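Local coordinates for bacterial leucyl aminopeptidase (Legionella pneumophila, PDB 6ESL), which is a zinc-dependent, type II secretion-dependent aminopeptidase that probably removes N-terminal residues, preferably leucine, from peptides during growth of the pathogen in amoebas, at residues I204-H209 with S228-A233; A123-I128 with L382-A387; W134-H139 with A157-S162. All blocks are in the same frame, centred on the assembly; numbering follows the deposited sequence.

Contact 1 (I204-H209 with S228-A233); sequences IVIGAH and SSIMEA. With ZN (zinc ion), chain F.
Ile230 faces strand 204-209 and meets it at two places, its CG2 methyl lying against Ile206 and its CD1 methyl against Ala208. The first is the tighter: Ile206 CG2 and Ile230 CG2 are 3.5 Å apart. Ile206 turns this branch to the helix, while its longer branch, ending in CD1, leads away, and the two isoleucines lie alongside each other, pointing opposite ways. On Ile230, with chi1 at 70°, CG1 is flanked by both backbone neighbours, and from there an extended chi2 (164°) carries CD1 out to Ala208 CB at 3.7 Å. The same methyl lies over the backbone between them, with Gly207 C 3.8 Å from Ile230 CD1. Gly207 adds no side chain, and its CA is the closest to the helix backbone, 7.2 Å from Ile230 CA. Helix and strand segments run roughly antiparallel, at 146°, with axes 8.3 Å apart. Ile230 also reaches Trp252 of strand 248-253. At the strand's C-terminal end His209 points away from the helix and binds zinc through NE2 (2.2 Å to the metal), its ND1 hydrogen-bonded to Asp211 OD1; Asp222, Asp284 and a water bind the same ion. This is the strand-to-helix half of a beta-alpha-beta crossover, strand 203-209, helix 220-239, strand 248-253, with a zinc ligand of the M28 peptidase site at the strand end.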
ATOM      1  N   ILE B 204     -18.569   0.318 -10.914  1.00 43.57           N
ATOM      2  CA  ILE B 204     -17.922  -0.502  -9.921  1.00 40.82           C
ATOM      3  C   ILE B 204     -17.930  -1.893 -10.513  1.00 38.81           C
ATOM      4  O   ILE B 204     -18.958  -2.386 -10.870  1.00 38.58           O
ATOM      5  CB  ILE B 204     -18.710  -0.560  -8.614  1.00 41.95           C
ATOM      6  CG1 ILE B 204     -18.728   0.769  -7.896  1.00 43.21           C
ATOM      7  CG2 ILE B 204     -18.143  -1.593  -7.684  1.00 39.59           C
ATOM      8  CD1 ILE B 204     -17.435   1.534  -7.945  1.00 43.22           C
ATOM      9  N   VAL B 205     -16.791  -2.547 -10.585  1.00 35.40           N
ATOM     10  CA  VAL B 205     -16.712  -3.860 -11.183  1.00 35.80           C
ATOM     11  C   VAL B 205     -16.251  -4.972 -10.221  1.00 33.46           C
ATOM     12  O   VAL B 205     -15.314  -4.781  -9.522  1.00 32.33           O
ATOM     13  CB  VAL B 205     -15.746  -3.841 -12.367  1.00 38.53           C
ATOM     14  CG1 VAL B 205     -15.589  -5.193 -12.982  1.00 40.04           C
ATOM     15  CG2 VAL B 205     -16.068  -2.766 -13.371  1.00 38.37           C
ATOM     16  N   ILE B 206     -16.932  -6.107 -10.206  1.00 31.26           N
ATOM     17  CA  ILE B 206     -16.578  -7.248  -9.408  1.00 30.00           C
ATOM     18  C   ILE B 206     -16.386  -8.408 -10.330  1.00 28.65           C
ATOM     19  O   ILE B 206     -17.282  -8.760 -11.032  1.00 30.53           O
ATOM     20  CB  ILE B 206     -17.678  -7.582  -8.399  1.00 32.23           C
ATOM     21  CG1 ILE B 206     -17.848  -6.479  -7.384  1.00 34.58           C
ATOM     22  CG2 ILE B 206     -17.385  -8.861  -7.665  1.00 31.46           C
ATOM     23  CD1 ILE B 206     -18.999  -5.572  -7.671  1.00 37.86           C
ATOM     24  N   GLY B 207     -15.233  -9.050 -10.279  1.00 25.41           N
ATOM     25  CA  GLY B 207     -14.925 -10.133 -11.184  1.00 25.92           C
ATOM     26  C   GLY B 207     -14.383 -11.394 -10.592  1.00 24.77           C
ATOM     27  O   GLY B 207     -13.930 -11.413  -9.424  1.00 26.56           O
ATOM     28  N   ALA B 208     -14.317 -12.397 -11.450  1.00 24.51           N
ATOM     29  CA  ALA B 208     -13.737 -13.721 -11.191  1.00 23.76           C
ATOM     30  C   ALA B 208     -13.515 -14.344 -12.586  1.00 24.05           C
ATOM     31  O   ALA B 208     -14.126 -13.868 -13.569  1.00 25.85           O
ATOM     32  CB  ALA B 208     -14.778 -14.587 -10.418  1.00 25.56           C
ATOM     33  N   HIS B 209     -12.805 -15.422 -12.682  1.00 22.62           N
ATOM     34  CA  HIS B 209     -12.587 -16.091 -13.927  1.00 23.46           C
ATOM     35  C   HIS B 209     -13.285 -17.429 -13.916  1.00 23.31           C
ATOM     36  O   HIS B 209     -13.251 -18.087 -12.961  1.00 23.35           O
ATOM     37  CB  HIS B 209     -11.127 -16.138 -14.363  1.00 23.29           C
ATOM     38  CG  HIS B 209     -10.229 -17.026 -13.593  1.00 22.48           C
ATOM     39  ND1 HIS B 209      -9.960 -18.308 -13.951  1.00 23.09           N
ATOM     40  CD2 HIS B 209      -9.458 -16.782 -12.516  1.00 22.59           C
ATOM     41  CE1 HIS B 209      -9.090 -18.823 -13.116  1.00 21.96           C
ATOM     42  NE2 HIS B 209      -8.790 -17.917 -12.235  1.00 21.96           N
ATOM     43  N   SER B 228     -18.242 -18.441  -7.671  1.00 26.63           N
ATOM     44  CA  SER B 228     -19.429 -18.715  -6.863  1.00 28.18           C
ATOM     45  C   SER B 228     -19.687 -17.721  -5.796  1.00 28.69           C
ATOM     46  O   SER B 228     -20.844 -17.357  -5.500  1.00 27.31           O
ATOM     47  CB  SER B 228     -19.375 -20.111  -6.213  1.00 28.97           C
ATOM     48  OG  SER B 228     -19.168 -21.130  -7.188  1.00 30.84           O
ATOM     49  N   SER B 229     -18.609 -17.324  -5.121  1.00 26.55           N
ATOM     50  CA  SER B 229     -18.732 -16.222  -4.188  1.00 26.63           C
ATOM     51  C   SER B 229     -19.324 -14.978  -4.850  1.00 27.44           C
ATOM     52  O   SER B 229     -20.140 -14.334  -4.230  1.00 27.25           O
ATOM     53  CB  SER B 229     -17.345 -15.869  -3.549  1.00 26.43           C
ATOM     54  OG  SER B 229     -16.799 -16.868  -2.717  1.00 25.60           O
ATOM     55  N   ILE B 230     -18.864 -14.589  -6.060  1.00 26.60           N
ATOM     56  CA  ILE B 230     -19.430 -13.361  -6.653  1.00 27.27           C
ATOM     57  C   ILE B 230     -20.863 -13.581  -7.196  1.00 29.28           C
ATOM     58  O   ILE B 230     -21.647 -12.634  -7.257  1.00 30.26           O
ATOM     59  CB  ILE B 230     -18.541 -12.657  -7.706  1.00 26.75           C
ATOM     60  CG1 ILE B 230     -18.458 -13.471  -8.965  1.00 27.37           C
ATOM     61  CG2 ILE B 230     -17.143 -12.335  -7.106  1.00 25.51           C
ATOM     62  CD1 ILE B 230     -17.929 -12.642 -10.111  1.00 27.72           C
ATOM     63  N   MET B 231     -21.207 -14.820  -7.560  1.00 29.36           N
ATOM     64  CA  MET B 231     -22.591 -15.124  -7.994  1.00 32.63           C
ATOM     65  C   MET B 231     -23.567 -14.874  -6.856  1.00 33.66           C
ATOM     66  O   MET B 231     -24.650 -14.353  -7.086  1.00 35.35           O
ATOM     67  CB  MET B 231     -22.732 -16.544  -8.537  1.00 32.89           C
ATOM     68  CG  MET B 231     -24.184 -16.897  -9.079  1.00 35.77           C
ATOM     69  SD  MET B 231     -24.569 -15.860 -10.519  1.00 38.15           S
ATOM     70  CE  MET B 231     -23.593 -16.728 -11.736  1.00 36.28           C
ATOM     71  N   GLU B 232     -23.186 -15.243  -5.629  1.00 32.50           N
ATOM     72  CA  GLU B 232     -24.070 -15.071  -4.470  1.00 34.16           C
ATOM     73  C   GLU B 232     -24.143 -13.599  -4.095  1.00 34.31           C
ATOM     74  O   GLU B 232     -25.179 -13.107  -3.770  1.00 34.09           O
ATOM     75  CB  GLU B 232     -23.686 -15.981  -3.296  1.00 33.91           C
ATOM     76  CG  GLU B 232     -24.439 -15.654  -2.032  1.00 35.83           C
ATOM     77  CD  GLU B 232     -25.951 -15.871  -2.068  1.00 38.86           C
ATOM     78  OE1 GLU B 232     -26.480 -16.454  -3.047  1.00 37.97           O
ATOM     79  OE2 GLU B 232     -26.594 -15.393  -1.104  1.00 38.91           O
ATOM     80  N   ALA B 233     -23.026 -12.877  -4.226  1.00 32.51           N
ATOM     81  CA  ALA B 233     -23.085 -11.430  -3.992  1.00 33.54           C
ATOM     82  C   ALA B 233     -24.022 -10.720  -5.041  1.00 35.45           C
ATOM     83  O   ALA B 233     -24.756  -9.783  -4.698  1.00 35.69           O
ATOM     84  CB  ALA B 233     -21.690 -10.828  -4.032  1.00 32.11           C
TER
HETATM   85 ZN    ZN F 402      -7.193 -18.206 -10.807  1.00 23.88          ZN
HETATM   86  O   HOH W   1      -5.506 -18.317  -9.417  1.00 17.30           O

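Contact 2 (A123-I128 with L382-A387); sequences AALKEI and LAVAFA
Ala124 O accepts the amide of Glu127 (Glu127 N to Ala124 O 2.9 Å), and one residue further on Ile128 N reaches Leu125 O at 3.3 Å, closing a type I turn from Leu125 to Ile128. The turn sets Ala124, Leu125 and Ile128 round one side chain, Val384 of helix 373-391. The valine points at them and divides its two methyls among them. CG1, anti to the backbone N (chi1 170°), touches Ala124 CB at 3.6 Å and, less closely, Leu125 CD2 at 4.2 Å. The other methyl, CG2, meets the end of the isoleucine, with Ile128 CD1 3.7 Å away. In the M28 fold helix 373-391 lies on the central mixed sheet: Phe386 and Ala387 touch Ile204 and Ile206 of strand 203-209, whereas Val384 receives the helix that arrives from the N-terminal part of the chain. The CB of Leu125 is not aimed at the valine, but its end swings closer; Ile128 points at it directly. No hydrogen bond crosses between the segments, and the bonds of the turn are internal to 123-128. Val236 of helix 220-239 touches both Ala124 and Ile128, so that helix borders the contact, and Ile128 further meets Thr377 and Ser380. The closest backbone approach is Leu125 CA to Val384 CA, 7.1 Å.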
ATOM      1  N   ALA B 123     -27.132  -5.302   6.673  1.00 55.92           N
ATOM      2  CA  ALA B 123     -28.392  -5.998   6.299  1.00 57.32           C
ATOM      3  C   ALA B 123     -28.219  -6.887   5.101  1.00 54.36           C
ATOM      4  O   ALA B 123     -28.742  -8.024   5.056  1.00 53.89           O
ATOM      5  CB  ALA B 123     -29.514  -4.975   6.037  1.00 60.84           C
ATOM      6  N   ALA B 124     -27.497  -6.384   4.091  1.00 50.70           N
ATOM      7  CA  ALA B 124     -27.211  -7.210   2.913  1.00 49.05           C
ATOM      8  C   ALA B 124     -26.359  -8.442   3.277  1.00 47.66           C
ATOM      9  O   ALA B 124     -26.602  -9.513   2.727  1.00 46.47           O
ATOM     10  CB  ALA B 124     -26.526  -6.395   1.835  1.00 48.06           C
ATOM     11  N   LEU B 125     -25.388  -8.297   4.200  1.00 48.21           N
ATOM     12  CA  LEU B 125     -24.529  -9.446   4.631  1.00 46.85           C
ATOM     13  C   LEU B 125     -25.333 -10.518   5.255  1.00 47.23           C
ATOM     14  O   LEU B 125     -25.065 -11.678   5.038  1.00 44.85           O
ATOM     15  CB  LEU B 125     -23.446  -9.030   5.634  1.00 45.99           C
ATOM     16  CG  LEU B 125     -22.364  -8.057   5.099  1.00 46.24           C
ATOM     17  CD1 LEU B 125     -21.231  -7.793   6.108  1.00 45.75           C
ATOM     18  CD2 LEU B 125     -21.865  -8.451   3.728  1.00 42.91           C
ATOM     19  N   LYS B 126     -26.308 -10.120   6.046  1.00 50.88           N
ATOM     20  CA  LYS B 126     -27.266 -11.058   6.604  1.00 55.57           C
ATOM     21  C   LYS B 126     -28.109 -11.834   5.577  1.00 55.43           C
ATOM     22  O   LYS B 126     -28.666 -12.867   5.938  1.00 54.25           O
ATOM     23  CB  LYS B 126     -28.144 -10.366   7.662  1.00 61.45           C
ATOM     24  CG  LYS B 126     -27.438 -10.304   9.037  1.00 64.86           C
ATOM     25  CD  LYS B 126     -28.227  -9.592  10.166  1.00 70.68           C
ATOM     26  CE  LYS B 126     -27.439  -8.345  10.628  1.00 70.68           C
ATOM     27  NZ  LYS B 126     -28.409  -7.405  11.261  1.00 76.75           N
ATOM     28  N   GLU B 127     -28.152 -11.398   4.309  1.00 54.07           N
ATOM     29  CA  GLU B 127     -28.891 -12.127   3.236  1.00 55.16           C
ATOM     30  C   GLU B 127     -28.110 -13.205   2.514  1.00 51.43           C
ATOM     31  O   GLU B 127     -28.706 -14.036   1.813  1.00 47.99           O
ATOM     32  CB  GLU B 127     -29.388 -11.174   2.156  1.00 59.38           C
ATOM     33  CG  GLU B 127     -30.176  -9.951   2.623  1.00 64.30           C
ATOM     34  CD  GLU B 127     -31.658 -10.176   2.602  1.00 69.65           C
ATOM     35  OE1 GLU B 127     -32.107 -11.062   1.851  1.00 75.66           O
ATOM     36  OE2 GLU B 127     -32.359  -9.522   3.382  1.00 75.15           O
ATOM     37  N   ILE B 128     -26.776 -13.177   2.659  1.00 46.98           N
ATOM     38  CA  ILE B 128     -25.883 -14.096   1.950  1.00 44.61           C
ATOM     39  C   ILE B 128     -26.235 -15.430   2.445  1.00 44.48           C
ATOM     40  O   ILE B 128     -26.439 -15.571   3.674  1.00 45.06           O
ATOM     41  CB  ILE B 128     -24.371 -13.860   2.315  1.00 42.73           C
ATOM     42  CG1 ILE B 128     -23.861 -12.502   1.798  1.00 45.28           C
ATOM     43  CG2 ILE B 128     -23.482 -14.998   1.802  1.00 40.13           C
ATOM     44  CD1 ILE B 128     -23.652 -12.495   0.311  1.00 47.33           C
ATOM     45  N   LEU B 382     -17.439  -9.748   1.330  1.00 30.70           N
ATOM     46  CA  LEU B 382     -16.567  -8.661   0.944  1.00 29.83           C
ATOM     47  C   LEU B 382     -17.040  -8.035  -0.373  1.00 29.09           C
ATOM     48  O   LEU B 382     -17.007  -6.816  -0.506  1.00 29.03           O
ATOM     49  CB  LEU B 382     -15.094  -9.116   0.886  1.00 28.28           C
ATOM     50  CG  LEU B 382     -14.040  -8.097   0.469  1.00 29.45           C
ATOM     51  CD1 LEU B 382     -14.091  -6.852   1.335  1.00 30.82           C
ATOM     52  CD2 LEU B 382     -12.597  -8.659   0.485  1.00 27.82           C
ATOM     53  N   ALA B 383     -17.412  -8.872  -1.352  1.00 28.64           N
ATOM     54  CA  ALA B 383     -17.885  -8.360  -2.660  1.00 29.96           C
ATOM     55  C   ALA B 383     -19.143  -7.487  -2.444  1.00 32.06           C
ATOM     56  O   ALA B 383     -19.243  -6.414  -3.055  1.00 31.58           O
ATOM     57  CB  ALA B 383     -18.231  -9.512  -3.593  1.00 29.85           C
ATOM     58  N   VAL B 384     -20.090  -8.023  -1.660  1.00 33.28           N
ATOM     59  CA  VAL B 384     -21.341  -7.281  -1.331  1.00 36.09           C
ATOM     60  C   VAL B 384     -21.031  -5.932  -0.690  1.00 36.51           C
ATOM     61  O   VAL B 384     -21.586  -4.892  -1.079  1.00 36.86           O
ATOM     62  CB  VAL B 384     -22.324  -8.081  -0.444  1.00 37.52           C
ATOM     63  CG1 VAL B 384     -23.502  -7.230   0.087  1.00 40.59           C
ATOM     64  CG2 VAL B 384     -22.882  -9.207  -1.241  1.00 38.49           C
ATOM     65  N   ALA B 385     -20.095  -5.933   0.255  1.00 36.52           N
ATOM     66  CA  ALA B 385     -19.780  -4.688   0.971  1.00 35.90           C
ATOM     67  C   ALA B 385     -19.090  -3.673   0.049  1.00 35.94           C
ATOM     68  O   ALA B 385     -19.404  -2.481   0.099  1.00 37.48           O
ATOM     69  CB  ALA B 385     -18.936  -4.990   2.185  1.00 35.68           C
ATOM     70  N   PHE B 386     -18.141  -4.118  -0.770  1.00 32.10           N
ATOM     71  CA  PHE B 386     -17.501  -3.313  -1.761  1.00 32.71           C
ATOM     72  C   PHE B 386     -18.510  -2.687  -2.748  1.00 33.06           C
ATOM     73  O   PHE B 386     -18.499  -1.497  -2.998  1.00 32.70           O
ATOM     74  CB  PHE B 386     -16.515  -4.249  -2.534  1.00 32.93           C
ATOM     75  CG  PHE B 386     -15.644  -3.593  -3.545  1.00 33.00           C
ATOM     76  CD1 PHE B 386     -14.391  -3.081  -3.157  1.00 35.14           C
ATOM     77  CD2 PHE B 386     -15.990  -3.550  -4.894  1.00 34.20           C
ATOM     78  CE1 PHE B 386     -13.527  -2.489  -4.102  1.00 35.48           C
ATOM     79  CE2 PHE B 386     -15.129  -2.959  -5.837  1.00 33.98           C
ATOM     80  CZ  PHE B 386     -13.908  -2.420  -5.427  1.00 33.07           C
ATOM     81  N   ALA B 387     -19.434  -3.502  -3.242  1.00 34.83           N
ATOM     82  CA  ALA B 387     -20.455  -2.994  -4.173  1.00 37.66           C
ATOM     83  C   ALA B 387     -21.294  -1.910  -3.509  1.00 39.89           C
ATOM     84  O   ALA B 387     -21.375  -0.762  -4.022  1.00 41.63           O
ATOM     85  CB  ALA B 387     -21.365  -4.119  -4.642  1.00 37.19           C
TER

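Contact 3 (W134-H139 with A157-S162); sequences WQTLTH and ANWLKS
The two helical segments stay well apart, with CA-CA distances of 9.4 Å for Thr136 and Leu160 and 9.6 Å for His139 and Trp159, so long side chains must span the gap. The imidazole of His139 lies over one face of the Trp159 indole in an offset stack: the His139 ring centroid is 3.8 Å from that of the five-membered ring of Trp159, and the planes differ by only 12°. CG is anti to the backbone N in both (chi1 -173° for His139, -176° for Trp159), which lays each ring out toward the other helix, where the two planes overlap. Thr136 comes to the indole's edge, near its plane, with Thr136 CG2 4.1 Å from Trp159 CH2, while its hydroxyl hydrogen-bonds Asn132 O. Tyr143 also meets the His139 ring, at a steep angle, and touches Trp159. Helices 130-142 and 151-170 both flank helix 220-239 of the beta-alpha-beta crossover, Thr136 touching Ser228 and Leu160 touching Met231, so the stack joins two helices on its flank. With no hydrogen bond between the segments, their junction rests on pi stacking and a methyl at a ring edge; a protonated imidazole, if present, would probably add attraction to the indole face.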
ATOM      1  N   TRP B 134     -22.137 -22.990  -2.253  1.00 31.87           N
ATOM      2  CA  TRP B 134     -21.757 -24.392  -2.335  1.00 33.98           C
ATOM      3  C   TRP B 134     -22.480 -25.080  -3.534  1.00 36.32           C
ATOM      4  O   TRP B 134     -21.882 -25.893  -4.254  1.00 35.06           O
ATOM      5  CB  TRP B 134     -22.124 -25.116  -0.982  1.00 36.30           C
ATOM      6  CG  TRP B 134     -21.566 -26.486  -0.881  1.00 38.62           C
ATOM      7  CD1 TRP B 134     -22.258 -27.656  -1.048  1.00 41.21           C
ATOM      8  CD2 TRP B 134     -20.194 -26.859  -0.603  1.00 39.91           C
ATOM      9  NE1 TRP B 134     -21.394 -28.728  -0.893  1.00 41.84           N
ATOM     10  CE2 TRP B 134     -20.137 -28.271  -0.597  1.00 41.25           C
ATOM     11  CE3 TRP B 134     -18.994 -26.119  -0.337  1.00 38.42           C
ATOM     12  CZ2 TRP B 134     -18.939 -28.989  -0.380  1.00 41.33           C
ATOM     13  CZ3 TRP B 134     -17.812 -26.821  -0.096  1.00 37.53           C
ATOM     14  CH2 TRP B 134     -17.791 -28.257  -0.122  1.00 41.63           C
ATOM     15  N   GLN B 135     -23.755 -24.731  -3.748  1.00 37.97           N
ATOM     16  CA  GLN B 135     -24.541 -25.272  -4.873  1.00 40.98           C
ATOM     17  C   GLN B 135     -23.993 -24.848  -6.249  1.00 37.74           C
ATOM     18  O   GLN B 135     -23.858 -25.673  -7.152  1.00 36.45           O
ATOM     19  CB  GLN B 135     -26.010 -24.864  -4.745  1.00 45.72           C
ATOM     20  CG  GLN B 135     -26.720 -25.474  -3.547  1.00 52.19           C
ATOM     21  CD  GLN B 135     -26.726 -26.990  -3.583  1.00 53.97           C
ATOM     22  OE1 GLN B 135     -26.907 -27.596  -4.639  1.00 55.66           O
ATOM     23  NE2 GLN B 135     -26.528 -27.609  -2.426  1.00 51.74           N
ATOM     24  N   THR B 136     -23.680 -23.560  -6.393  1.00 36.90           N
ATOM     25  CA  THR B 136     -23.028 -23.025  -7.603  1.00 35.47           C
ATOM     26  C   THR B 136     -21.718 -23.726  -7.888  1.00 34.17           C
ATOM     27  O   THR B 136     -21.404 -24.127  -9.022  1.00 33.20           O
ATOM     28  CB  THR B 136     -22.842 -21.518  -7.468  1.00 34.24           C
ATOM     29  OG1 THR B 136     -24.123 -20.906  -7.353  1.00 33.82           O
ATOM     30  CG2 THR B 136     -22.125 -20.934  -8.681  1.00 33.17           C
ATOM     31  N   LEU B 137     -20.929 -23.894  -6.854  1.00 35.06           N
ATOM     32  CA  LEU B 137     -19.620 -24.573  -6.933  1.00 33.82           C
ATOM     33  C   LEU B 137     -19.766 -26.065  -7.318  1.00 34.59           C
ATOM     34  O   LEU B 137     -18.976 -26.645  -8.106  1.00 32.04           O
ATOM     35  CB  LEU B 137     -18.889 -24.396  -5.631  1.00 32.89           C
ATOM     36  CG  LEU B 137     -17.435 -24.870  -5.672  1.00 34.49           C
ATOM     37  CD1 LEU B 137     -16.581 -24.281  -6.753  1.00 34.22           C
ATOM     38  CD2 LEU B 137     -16.820 -24.530  -4.349  1.00 36.40           C
ATOM     39  N   THR B 138     -20.801 -26.683  -6.766  1.00 33.87           N
ATOM     40  CA  THR B 138     -21.127 -28.058  -7.160  1.00 36.04           C
ATOM     41  C   THR B 138     -21.345 -28.110  -8.652  1.00 34.94           C
ATOM     42  O   THR B 138     -20.753 -28.925  -9.324  1.00 34.42           O
ATOM     43  CB  THR B 138     -22.309 -28.582  -6.337  1.00 36.39           C
ATOM     44  OG1 THR B 138     -21.864 -28.628  -4.962  1.00 37.62           O
ATOM     45  CG2 THR B 138     -22.823 -30.001  -6.822  1.00 38.04           C
ATOM     46  N   HIS B 139     -22.166 -27.222  -9.166  1.00 37.25           N
ATOM     47  CA  HIS B 139     -22.438 -27.267 -10.612  1.00 38.86           C
ATOM     48  C   HIS B 139     -21.171 -26.935 -11.406  1.00 36.62           C
ATOM     49  O   HIS B 139     -20.778 -27.651 -12.337  1.00 36.48           O
ATOM     50  CB  HIS B 139     -23.516 -26.270 -10.942  1.00 43.18           C
ATOM     51  CG  HIS B 139     -23.973 -26.379 -12.363  1.00 48.10           C
ATOM     52  ND1 HIS B 139     -23.310 -25.740 -13.400  1.00 49.52           N
ATOM     53  CD2 HIS B 139     -24.948 -27.132 -12.935  1.00 47.10           C
ATOM     54  CE1 HIS B 139     -23.885 -26.075 -14.543  1.00 48.65           C
ATOM     55  NE2 HIS B 139     -24.880 -26.897 -14.287  1.00 47.91           N
ATOM     56  N   ALA B 157     -19.953 -20.563 -19.665  1.00 34.42           N
ATOM     57  CA  ALA B 157     -20.322 -19.173 -19.866  1.00 34.46           C
ATOM     58  C   ALA B 157     -21.865 -18.978 -20.071  1.00 36.06           C
ATOM     59  O   ALA B 157     -22.496 -18.033 -19.523  1.00 34.11           O
ATOM     60  CB  ALA B 157     -19.586 -18.640 -21.101  1.00 34.67           C
ATOM     61  N   ASN B 158     -22.421 -19.814 -20.978  1.00 36.76           N
ATOM     62  CA  ASN B 158     -23.894 -19.853 -21.174  1.00 39.90           C
ATOM     63  C   ASN B 158     -24.730 -20.060 -19.842  1.00 39.91           C
ATOM     64  O   ASN B 158     -25.684 -19.345 -19.578  1.00 41.29           O
ATOM     65  CB  ASN B 158     -24.243 -20.996 -22.118  1.00 40.67           C
ATOM     66  CG  ASN B 158     -23.876 -20.713 -23.548  1.00 41.86           C
ATOM     67  OD1 ASN B 158     -23.643 -19.586 -23.941  1.00 41.63           O
ATOM     68  ND2 ASN B 158     -23.920 -21.771 -24.361  1.00 43.32           N
ATOM     69  N   TRP B 159     -24.310 -21.022 -19.038  1.00 40.59           N
ATOM     70  CA  TRP B 159     -24.960 -21.300 -17.723  1.00 41.66           C
ATOM     71  C   TRP B 159     -24.854 -20.136 -16.752  1.00 40.22           C
ATOM     72  O   TRP B 159     -25.810 -19.743 -16.180  1.00 39.83           O
ATOM     73  CB  TRP B 159     -24.368 -22.540 -17.122  1.00 43.65           C
ATOM     74  CG  TRP B 159     -25.036 -22.916 -15.871  1.00 48.25           C
ATOM     75  CD1 TRP B 159     -26.282 -23.547 -15.743  1.00 52.67           C
ATOM     76  CD2 TRP B 159     -24.562 -22.717 -14.557  1.00 48.83           C
ATOM     77  NE1 TRP B 159     -26.542 -23.756 -14.415  1.00 53.90           N
ATOM     78  CE2 TRP B 159     -25.525 -23.236 -13.670  1.00 50.24           C
ATOM     79  CE3 TRP B 159     -23.393 -22.162 -14.028  1.00 49.32           C
ATOM     80  CZ2 TRP B 159     -25.368 -23.186 -12.279  1.00 53.32           C
ATOM     81  CZ3 TRP B 159     -23.244 -22.122 -12.615  1.00 49.31           C
ATOM     82  CH2 TRP B 159     -24.199 -22.600 -11.782  1.00 51.68           C
ATOM     83  N   LEU B 160     -23.687 -19.506 -16.611  1.00 36.66           N
ATOM     84  CA  LEU B 160     -23.583 -18.333 -15.774  1.00 36.38           C
ATOM     85  C   LEU B 160     -24.479 -17.192 -16.206  1.00 38.08           C
ATOM     86  O   LEU B 160     -25.132 -16.490 -15.381  1.00 37.91           O
ATOM     87  CB  LEU B 160     -22.081 -17.821 -15.689  1.00 35.92           C
ATOM     88  CG  LEU B 160     -21.116 -18.796 -15.069  1.00 35.48           C
ATOM     89  CD1 LEU B 160     -19.608 -18.444 -15.290  1.00 34.65           C
ATOM     90  CD2 LEU B 160     -21.419 -18.921 -13.590  1.00 35.59           C
ATOM     91  N   LYS B 161     -24.524 -16.978 -17.520  1.00 38.94           N
ATOM     92  CA  LYS B 161     -25.341 -15.930 -18.067  1.00 40.91           C
ATOM     93  C   LYS B 161     -26.846 -16.208 -17.727  1.00 44.39           C
ATOM     94  O   LYS B 161     -27.521 -15.293 -17.259  1.00 43.21           O
ATOM     95  CB  LYS B 161     -25.137 -15.873 -19.586  1.00 42.16           C
ATOM     96  CG  LYS B 161     -25.978 -14.844 -20.319  1.00 45.30           C
ATOM     97  CD  LYS B 161     -25.414 -14.657 -21.754  1.00 46.46           C
ATOM     98  CE  LYS B 161     -25.851 -13.383 -22.450  1.00 48.51           C
ATOM     99  NZ  LYS B 161     -27.285 -13.595 -22.895  1.00 50.38           N
ATOM    100  N   SER B 162     -27.305 -17.446 -17.916  1.00 45.46           N
ATOM    101  CA  SER B 162     -28.749 -17.842 -17.615  1.00 51.55           C
ATOM    102  C   SER B 162     -29.031 -17.637 -16.172  1.00 51.60           C
ATOM    103  O   SER B 162     -30.053 -17.075 -15.839  1.00 52.17           O
ATOM    104  CB  SER B 162     -29.032 -19.311 -17.803  1.00 52.78           C
ATOM    105  OG  SER B 162     -28.982 -19.590 -19.129  1.00 60.75           O
TER

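Contact 1 is the hub, its centre about 12 Å from the centre of each of the others, whereas the centres of contacts 2 and 3 are about 20 Å apart, their nearest atoms about 9 Å. Helix 220-239 makes the bridges: Ala233 packs on Ala383 and Val384 of contact 2, while Ser228 and Met231 reach Thr136, Leu137 and Leu160 of contact 3. Along the chain, 134-139 with 157-162 closes before 204-209 with 228-233 opens, and both fall between the two halves of contact 2. Helices 118-125, 130-142 and 151-170 thus pack round helix 220-239, which follows the strand ending in zinc-binding His209, and contact 2 ties helix 118-125 to helix 373-391.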